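Local coordinates for protein OBCA, Oxalate Biosynthetic Component A (Burkholderia glumae, PDB 4NNB) that is a protein with a TIM-barrel domain, modelled here with a magnesium ion and an oxaloacetate ion, at residues A[329-334]-A[360-365]; A[260-265]-A[300-305]. All blocks are in the same frame, centred on the assembly; numbering follows the deposited sequence.

Contact 1: residues A[329-334]-A[360-365]; sequences DFLDAQ and SLYRDR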
loop_
_atom_site.group_PDB
_atom_site.type_symbol
_atom_site.label_atom_id
_atom_site.label_comp_id
_atom_site.label_asym_id
_atom_site.label_seq_id
_atom_site.Cartn_x
_atom_site.Cartn_y
_atom_site.Cartn_z
ATOM N N ASP A 329 12.626 -16.433 -20.959
ATOM C CA ASP A 329 13.970 -16.860 -20.543
ATOM C C ASP A 329 14.248 -16.533 -19.073
ATOM O O ASP A 329 14.771 -17.365 -18.314
ATOM C CB ASP A 329 15.078 -16.307 -21.463
ATOM C CG ASP A 329 15.120 -14.789 -21.512
ATOM O OD1 ASP A 329 14.099 -14.123 -21.232
ATOM O OD2 ASP A 329 16.182 -14.246 -21.862
ATOM N N PHE A 330 13.879 -15.325 -18.672
ATOM C CA PHE A 330 13.934 -14.953 -17.264
ATOM C C PHE A 330 13.141 -15.929 -16.387
ATOM O O PHE A 330 13.635 -16.399 -15.356
ATOM C CB PHE A 330 13.386 -13.548 -17.084
ATOM C CG PHE A 330 13.120 -13.190 -15.653
ATOM C CD1 PHE A 330 14.168 -13.059 -14.754
ATOM C CD2 PHE A 330 11.820 -12.988 -15.204
ATOM C CE1 PHE A 330 13.930 -12.716 -13.426
ATOM C CE2 PHE A 330 11.575 -12.645 -13.876
ATOM C CZ PHE A 330 12.630 -12.505 -12.992
ATOM N N LEU A 331 11.916 -16.238 -16.797
ATOM C CA LEU A 331 11.066 -17.127 -16.003
ATOM C C LEU A 331 11.624 -18.543 -15.894
ATOM O O LEU A 331 11.514 -19.185 -14.839
ATOM C CB LEU A 331 9.628 -17.128 -16.530
ATOM C CG LEU A 331 8.897 -15.810 -16.253
ATOM C CD1 LEU A 331 7.645 -15.666 -17.127
ATOM C CD2 LEU A 331 8.541 -15.713 -14.768
ATOM N N ASP A 332 12.240 -19.028 -16.968
ATOM C CA ASP A 332 12.908 -20.335 -16.924
ATOM C C ASP A 332 13.962 -20.355 -15.817
ATOM O O ASP A 332 14.059 -21.324 -15.046
ATOM C CB ASP A 332 13.542 -20.676 -18.278
ATOM C CG ASP A 332 14.247 -22.030 -18.273
ATOM O OD1 ASP A 332 13.568 -23.057 -18.073
ATOM O OD2 ASP A 332 15.480 -22.074 -18.471
ATOM N N ALA A 333 14.735 -19.277 -15.741
ATOM C CA ALA A 333 15.765 -19.117 -14.719
ATOM C C ALA A 333 15.166 -19.005 -13.302
ATOM O O ALA A 333 15.672 -19.630 -12.360
ATOM C CB ALA A 333 16.636 -17.897 -15.035
ATOM N N GLN A 334 14.117 -18.193 -13.145
ATOM C CA GLN A 334 13.411 -18.100 -11.857
ATOM C C GLN A 334 12.955 -19.462 -11.361
ATOM O O GLN A 334 13.300 -19.868 -10.245
ATOM C CB GLN A 334 12.188 -17.165 -11.945
ATOM C CG GLN A 334 12.531 -15.697 -12.132
ATOM C CD GLN A 334 13.355 -15.094 -10.982
ATOM O OE1 GLN A 334 14.584 -15.180 -10.975
ATOM N NE2 GLN A 334 12.674 -14.448 -10.026
ATOM N N SER A 360 -1.189 -23.238 -18.589
ATOM C CA SER A 360 -0.760 -23.961 -19.790
ATOM C C SER A 360 0.742 -24.203 -19.782
ATOM O O SER A 360 1.221 -25.175 -19.202
ATOM C CB SER A 360 -1.211 -23.230 -21.064
ATOM O OG SER A 360 -0.637 -21.937 -21.164
ATOM N N LEU A 361 1.487 -23.298 -20.400
ATOM C CA LEU A 361 2.929 -23.470 -20.545
ATOM C C LEU A 361 3.702 -23.666 -19.233
ATOM O O LEU A 361 4.611 -24.495 -19.164
ATOM C CB LEU A 361 3.520 -22.293 -21.316
ATOM C CG LEU A 361 4.954 -22.501 -21.791
ATOM C CD1 LEU A 361 4.976 -23.483 -22.953
ATOM C CD2 LEU A 361 5.549 -21.170 -22.195
ATOM N N TYR A 362 3.348 -22.919 -18.192
ATOM C CA TYR A 362 4.120 -22.988 -16.958
ATOM C C TYR A 362 3.552 -23.968 -15.946
ATOM O O TYR A 362 4.038 -24.048 -14.820
ATOM C CB TYR A 362 4.250 -21.600 -16.327
ATOM C CG TYR A 362 5.002 -20.607 -17.189
ATOM C CD1 TYR A 362 4.320 -19.697 -17.987
ATOM C CD2 TYR A 362 6.391 -20.569 -17.198
ATOM C CE1 TYR A 362 4.998 -18.776 -18.778
ATOM C CE2 TYR A 362 7.080 -19.649 -17.993
ATOM C CZ TYR A 362 6.378 -18.767 -18.779
ATOM O OH TYR A 362 7.052 -17.854 -19.567
ATOM N N ARG A 363 2.543 -24.733 -16.347
ATOM C CA ARG A 363 1.835 -25.578 -15.382
ATOM C C ARG A 363 2.737 -26.631 -14.757
ATOM O O ARG A 363 2.749 -26.800 -13.534
ATOM C CB ARG A 363 0.592 -26.216 -16.011
ATOM C CG ARG A 363 -0.095 -27.245 -15.131
ATOM C CD ARG A 363 -1.411 -27.697 -15.750
ATOM N NE ARG A 363 -2.187 -28.531 -14.830
ATOM C CZ ARG A 363 -2.052 -29.849 -14.717
ATOM N NH1 ARG A 363 -1.166 -30.498 -15.466
ATOM N NH2 ARG A 363 -2.806 -30.520 -13.851
ATOM N N ASP A 364 3.505 -27.335 -15.579
ATOM C CA ASP A 364 4.374 -28.386 -15.045
ATOM C C ASP A 364 5.463 -27.817 -14.133
ATOM O O ASP A 364 5.823 -28.441 -13.134
ATOM C CB ASP A 364 5.007 -29.218 -16.172
ATOM C CG ASP A 364 4.025 -30.189 -16.813
ATOM O OD1 ASP A 364 2.876 -30.303 -16.334
ATOM O OD2 ASP A 364 4.415 -30.850 -17.797
ATOM N N ARG A 365 5.986 -26.639 -14.477
ATOM C CA ARG A 365 7.003 -25.987 -13.643
ATOM C C ARG A 365 6.427 -25.593 -12.281
ATOM O O ARG A 365 7.094 -25.726 -11.257
ATOM C CB ARG A 365 7.605 -24.755 -14.350
ATOM C CG ARG A 365 8.769 -25.076 -15.321
ATOM C CD ARG A 365 9.139 -23.841 -16.133
ATOM N NE ARG A 365 10.383 -23.993 -16.908
ATOM C CZ ARG A 365 10.444 -24.521 -18.129
ATOM N NH1 ARG A 365 9.346 -24.974 -18.731
ATOM N NH2 ARG A 365 11.608 -24.598 -18.756
HETATM O O HOH W 1 12.472 -23.852 -15.347
#
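Asp332 and Arg365 form a salt bridge between two outer helices of the TIM barrel. NH2 of Arg365 donates to OD1 of Asp332 over 2.6 Å, and the N-H...O angle is 150°. The bond lies out of both planes, the carboxylate's and the guanidinium's. NH2 meets OD1 on its anti side. The carboxylate and guanidinium planes are 70° apart, and the bridge is a single one, OD1 to NH2. The carboxylate gets there because CG of Asp332 lies anti to the backbone N (chi1 -180°). Arg365 answers with a chain extended from CG to NE. A water may add a second link: it accepts from NE of Arg365 at 2.6 Å and probably donates to O of Asp332, 3.0 Å away. The guanidinium is thus tied at NE and at NH2, which should limit its rotation.

Deeper in, the packing is apolar. Leu331 and Tyr362 are both buried, and their side chains cross at about a right angle. CB of Leu331 lies 3.9 Å from CE2 of Tyr362. Tyr362 sits at the N-cap position, right before helix 363-368, and its ring also touches Pro328 and Pro313. Helix 328-341 and helix 363-368 lie on either side of strand 344-349 in sequence. At the phenol end, CD1 of Leu331 approaches the ring obliquely and sits 3.3 Å from OH of Tyr362.

Contact 2: residues A[260-265]-A[300-305]; sequences AIVPMV and DDVGSA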
loop_
_atom_site.group_PDB
_atom_site.type_symbol
_atom_site.label_atom_id
_atom_site.label_comp_id
_atom_site.label_asym_id
_atom_site.label_seq_id
_atom_site.Cartn_x
_atom_site.Cartn_y
_atom_site.Cartn_z
ATOM N N ALA A 260 19.514 -8.323 6.690
ATOM C CA ALA A 260 19.161 -7.874 8.034
ATOM C C ALA A 260 17.761 -8.359 8.420
ATOM O O ALA A 260 17.570 -8.953 9.487
ATOM C CB ALA A 260 19.253 -6.357 8.125
ATOM N N ILE A 261 16.787 -8.133 7.538
ATOM C CA ILE A 261 15.388 -8.449 7.849
ATOM C C ILE A 261 15.128 -9.925 8.139
ATOM O O ILE A 261 14.481 -10.254 9.137
ATOM C CB ILE A 261 14.418 -7.948 6.743
ATOM C CG1 ILE A 261 14.451 -6.422 6.678
ATOM C CG2 ILE A 261 13.005 -8.443 6.993
ATOM C CD1 ILE A 261 14.010 -5.829 5.336
ATOM N N VAL A 262 15.609 -10.811 7.272
ATOM C CA VAL A 262 15.312 -12.230 7.431
ATOM C C VAL A 262 15.694 -12.780 8.820
ATOM O O VAL A 262 14.838 -13.345 9.501
ATOM C CB VAL A 262 15.878 -13.099 6.274
ATOM C CG1 VAL A 262 15.697 -14.570 6.584
ATOM C CG2 VAL A 262 15.188 -12.725 4.943
ATOM N N PRO A 263 16.955 -12.595 9.259
ATOM C CA PRO A 263 17.254 -13.124 10.600
ATOM C C PRO A 263 16.658 -12.290 11.746
ATOM O O PRO A 263 16.395 -12.857 12.809
ATOM C CB PRO A 263 18.784 -13.084 10.659
ATOM C CG PRO A 263 19.160 -11.979 9.743
ATOM C CD PRO A 263 18.162 -12.053 8.608
ATOM N N MET A 264 16.438 -10.992 11.554
ATOM C CA MET A 264 15.855 -10.193 12.635
ATOM C C MET A 264 14.421 -10.642 12.903
ATOM O O MET A 264 14.014 -10.806 14.056
ATOM C CB MET A 264 15.954 -8.687 12.359
ATOM C CG MET A 264 17.388 -8.158 12.459
ATOM S SD MET A 264 17.538 -6.366 12.314
ATOM C CE MET A 264 16.431 -6.055 10.975
ATOM N N VAL A 265 13.672 -10.894 11.835
ATOM C CA VAL A 265 12.319 -11.431 11.976
ATOM C C VAL A 265 12.340 -12.807 12.623
ATOM O O VAL A 265 11.614 -13.068 13.589
ATOM C CB VAL A 265 11.589 -11.509 10.604
ATOM C CG1 VAL A 265 10.314 -12.326 10.713
ATOM C CG2 VAL A 265 11.266 -10.120 10.118
ATOM N N ASP A 300 22.077 -18.509 5.827
ATOM C CA ASP A 300 22.762 -19.314 6.850
ATOM C C ASP A 300 22.318 -19.006 8.287
ATOM O O ASP A 300 22.270 -19.901 9.130
ATOM C CB ASP A 300 24.284 -19.140 6.770
ATOM C CG ASP A 300 24.881 -19.702 5.498
ATOM O OD1 ASP A 300 25.873 -19.113 5.015
ATOM O OD2 ASP A 300 24.373 -20.723 4.983
ATOM N N ASP A 301 22.007 -17.744 8.571
ATOM C CA ASP A 301 21.649 -17.347 9.932
ATOM C C ASP A 301 20.334 -17.954 10.361
ATOM O O ASP A 301 19.990 -17.953 11.532
ATOM C CB ASP A 301 21.513 -15.838 10.024
ATOM C CG ASP A 301 22.801 -15.130 9.758
ATOM O OD1 ASP A 301 23.854 -15.800 9.825
ATOM O OD2 ASP A 301 22.750 -13.908 9.484
ATOM N N VAL A 302 19.606 -18.480 9.394
ATOM C CA VAL A 302 18.220 -18.828 9.588
ATOM C C VAL A 302 17.984 -20.289 9.199
ATOM O O VAL A 302 16.992 -20.912 9.589
ATOM C CB VAL A 302 17.392 -17.793 8.803
ATOM C CG1 VAL A 302 16.324 -18.401 7.938
ATOM C CG2 VAL A 302 16.893 -16.743 9.748
ATOM N N GLY A 303 18.941 -20.847 8.464
ATOM C CA GLY A 303 18.878 -22.244 8.084
ATOM C C GLY A 303 17.867 -22.601 7.005
ATOM O O GLY A 303 17.461 -23.764 6.903
ATOM N N SER A 304 17.464 -21.622 6.194
ATOM C CA SER A 304 16.598 -21.904 5.051
ATOM C C SER A 304 16.603 -20.763 4.039
ATOM O O SER A 304 17.067 -19.669 4.329
ATOM C CB SER A 304 15.162 -22.152 5.496
ATOM O OG SER A 304 14.552 -20.933 5.875
ATOM N N ALA A 305 16.089 -21.046 2.846
ATOM C CA ALA A 305 15.759 -20.013 1.872
ATOM C C ALA A 305 14.399 -19.405 2.248
ATOM O O ALA A 305 13.687 -19.969 3.083
ATOM C CB ALA A 305 15.721 -20.618 0.471
#
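Val262 and Val302 meet with their side chains crossing at about a right angle. Both branches of Val302 take part. Its CG2 lies 4.0 Å from CG1 of Val262, and its CG1 lies 4.1 Å from the same atom. One methyl of Val262 therefore faces the pair of methyls on Val302. That methyl is placed by chi1 of 173°, which sets CG1 of Val262 anti to the backbone N. CG2 of Val302 also reaches the helix backbone. It comes within 3.7 Å of CA of Pro263 and 4.0 Å of O of Val262.

The contact belongs to the outer layer of the TIM barrel. Helix 255-268 leads into strand 273-276, and the loop 300-305 leads into the neighbouring parallel strand 308-311. The loop thus lies against the helix that precedes the adjacent strand. The helix is kinked at Pro263, whose ring nitrogen has no bond to the turn before. Its other side is turned to helix 205-217, where Met264 rests on Pro205 and Thr209.

No hydrogen bond joins the two segments. Pro263 and Asp301 make a more exposed pair, with side chains at a slant to each other. CB of Pro263 is 3.9 Å from CB of Asp301. Of the carboxylate, OD2 of Asp301 is the atom that approaches the ring, 4.1 Å from CG of Pro263.

Overall arrangement
Both contacts lie toward the outside of the same barrel domain, and each is only partly buried. Their centres are 27 Å apart and they do not touch. Contact 2 closes before contact 1 opens along the chain. They share no helix: contact 1 joins helix 328-341 to the start of helix 363-368, while contact 2 sets a loop against helix 255-268. Their chemistry differs. Contact 1 has a salt bridge and a water on its partly exposed side, beside a buried leucine-tyrosine pair. Contact 2 is van der Waals packing, mostly apolar, with no hydrogen bond between its segments. The side chain of Leu331 in contact 1 is about 10 Å from the bound oxaloacetate ion.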